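Local atomic coordinates of beta-lactamase (Sphaerobacter thermophilus, PDB entry 4EWF), a protein that probably hydrolyses the beta-lactam ring to a substituted beta-amino acid, as a member of the class A serine beta-lactamase family. Residues 197-202 with 251-256. Residues are numbered along the deposited sequence; the frame is centred on the assembly and turned at random.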
loop_
_atom_site.group_PDB
_atom_site.type_symbol
_atom_site.label_atom_id
_atom_site.label_comp_id
_atom_site.label_asym_id
_atom_site.label_seq_id
_atom_site.Cartn_x
_atom_site.Cartn_y
_atom_site.Cartn_z
ATOM N N ASN A 197 -8.411 -5.908 -4.832
ATOM C CA ASN A 197 -9.514 -5.374 -4.036
ATOM C C ASN A 197 -9.840 -3.928 -4.426
ATOM O O ASN A 197 -9.129 -3.007 -4.016
ATOM C CB ASN A 197 -9.160 -5.438 -2.550
ATOM C CG ASN A 197 -10.285 -4.917 -1.664
ATOM O OD1 ASN A 197 -11.363 -4.607 -2.151
ATOM N ND2 ASN A 197 -10.035 -4.834 -0.361
ATOM N N PRO A 198 -10.910 -3.726 -5.211
ATOM C CA PRO A 198 -11.279 -2.387 -5.695
ATOM C C PRO A 198 -12.177 -1.587 -4.747
ATOM O O PRO A 198 -12.727 -0.569 -5.175
ATOM C CB PRO A 198 -12.091 -2.706 -6.950
ATOM C CG PRO A 198 -12.816 -3.957 -6.581
ATOM C CD PRO A 198 -11.814 -4.762 -5.750
ATOM N N ARG A 199 -12.322 -2.017 -3.498
ATOM C CA ARG A 199 -13.356 -1.463 -2.628
ATOM C C ARG A 199 -12.877 -0.257 -1.818
ATOM O O ARG A 199 -13.667 0.371 -1.107
ATOM C CB ARG A 199 -13.867 -2.543 -1.666
ATOM C CG ARG A 199 -14.555 -3.718 -2.359
ATOM C CD ARG A 199 -14.857 -4.823 -1.364
ATOM N NE ARG A 199 -15.377 -6.037 -2.007
ATOM C CZ ARG A 199 -14.608 -6.932 -2.619
ATOM N NH1 ARG A 199 -13.293 -6.730 -2.693
ATOM N NH2 ARG A 199 -15.144 -8.016 -3.166
ATOM N N ARG A 200 -11.590 0.059 -1.905
ATOM C CA ARG A 200 -11.064 1.165 -1.096
ATOM C C ARG A 200 -10.677 2.346 -1.996
ATOM O O ARG A 200 -11.553 3.038 -2.521
ATOM C CB ARG A 200 -9.929 0.680 -0.182
ATOM C CG ARG A 200 -10.356 -0.559 0.637
ATOM C CD ARG A 200 -9.284 -1.120 1.563
ATOM N NE ARG A 200 -9.682 -2.443 2.051
ATOM C CZ ARG A 200 -8.975 -3.190 2.897
ATOM N NH1 ARG A 200 -7.813 -2.753 3.381
ATOM N NH2 ARG A 200 -9.437 -4.385 3.258
ATOM N N ILE A 201 -9.383 2.572 -2.204
ATOM C CA ILE A 201 -8.971 3.635 -3.121
ATOM C C ILE A 201 -9.649 3.425 -4.477
ATOM O O ILE A 201 -10.095 4.377 -5.134
ATOM C CB ILE A 201 -7.436 3.678 -3.289
ATOM C CG1 ILE A 201 -6.797 4.282 -2.040
ATOM C CG2 ILE A 201 -7.053 4.465 -4.542
ATOM C CD1 ILE A 201 -5.289 4.107 -1.963
ATOM N N GLY A 202 -9.763 2.169 -4.888
ATOM C CA GLY A 202 -10.266 1.903 -6.226
ATOM C C GLY A 202 -11.757 2.120 -6.438
ATOM O O GLY A 202 -12.245 2.100 -7.570
ATOM N N ALA A 251 -17.051 -0.794 7.300
ATOM C CA ALA A 251 -16.946 0.624 7.621
ATOM C C ALA A 251 -15.580 1.176 7.205
ATOM O O ALA A 251 -15.466 2.307 6.719
ATOM C CB ALA A 251 -17.197 0.861 9.107
ATOM N N GLY A 252 -14.539 0.383 7.411
ATOM C CA GLY A 252 -13.202 0.790 7.020
ATOM C C GLY A 252 -13.085 0.995 5.510
ATOM O O GLY A 252 -12.583 2.017 5.048
ATOM N N GLU A 253 -13.558 0.023 4.743
ATOM C CA GLU A 253 -13.498 0.125 3.291
ATOM C C GLU A 253 -14.332 1.301 2.783
ATOM O O GLU A 253 -13.868 2.068 1.943
ATOM C CB GLU A 253 -13.889 -1.196 2.621
ATOM C CG GLU A 253 -12.933 -2.340 3.057
ATOM C CD GLU A 253 -13.028 -3.585 2.187
ATOM O OE1 GLU A 253 -14.163 -4.088 1.962
ATOM O OE2 GLU A 253 -11.956 -4.059 1.732
ATOM N N GLN A 254 -15.536 1.465 3.318
ATOM C CA GLN A 254 -16.393 2.577 2.903
ATOM C C GLN A 254 -15.741 3.946 3.179
ATOM O O GLN A 254 -15.832 4.872 2.365
ATOM C CB GLN A 254 -17.757 2.479 3.597
ATOM C CG GLN A 254 -18.707 3.617 3.266
ATOM C CD GLN A 254 -20.023 3.109 2.718
ATOM O OE1 GLN A 254 -20.195 2.969 1.503
ATOM N NE2 GLN A 254 -20.961 2.807 3.618
ATOM N N ALA A 255 -15.091 4.073 4.332
ATOM C CA ALA A 255 -14.435 5.320 4.700
ATOM C C ALA A 255 -13.335 5.685 3.711
ATOM O O ALA A 255 -13.252 6.818 3.266
ATOM C CB ALA A 255 -13.860 5.226 6.116
ATOM N N ILE A 256 -12.477 4.726 3.381
ATOM C CA ILE A 256 -11.409 4.997 2.434
ATOM C C ILE A 256 -11.978 5.371 1.062
ATOM O O ILE A 256 -11.518 6.322 0.446
ATOM C CB ILE A 256 -10.417 3.819 2.315
ATOM C CG1 ILE A 256 -9.771 3.560 3.686
ATOM C CG2 ILE A 256 -9.343 4.150 1.279
ATOM C CD1 ILE A 256 -8.917 2.289 3.787
#
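The C-terminal helix 249-266 of the class A beta-lactamase fold meets the loop before strand 212-220 through the carboxylate of E253 and the apolar side chain of I256. Three N-H groups converge on E253 OE2. R200 grips it side-on in a salt bridge, with NE at 2.8 Å on the anti lone pair and NH2 at 3.0 Å; the oxygen lies at the guanidinium edge, while the two flat groups are turned 70° apart. N197, on the same loop, donates from ND2 to E253 OE2 over 2.9 Å, nearly straight at 169°. With CG anti to the backbone N (chi1 -179°), the N197 amide is carried toward the helix, while its OD1 accepts from R199 N, closing an Asx turn, and from R199 NH1 on the opposite face. R199 runs alongside E253, its CD 3.5 Å from E253 OE1. About one turn further along the helix, I256 CG2 packs against R200 CB at 3.8 Å and touches I201. R200 NH2 also bonds to S219 OG, and NH1 to the carbonyl O of N225. R200 and I256 both touch V224 of strand 223-232, and R200 lies near a bound sulfate, consistent with a place beside the active-site pocket of a serine beta-lactamase.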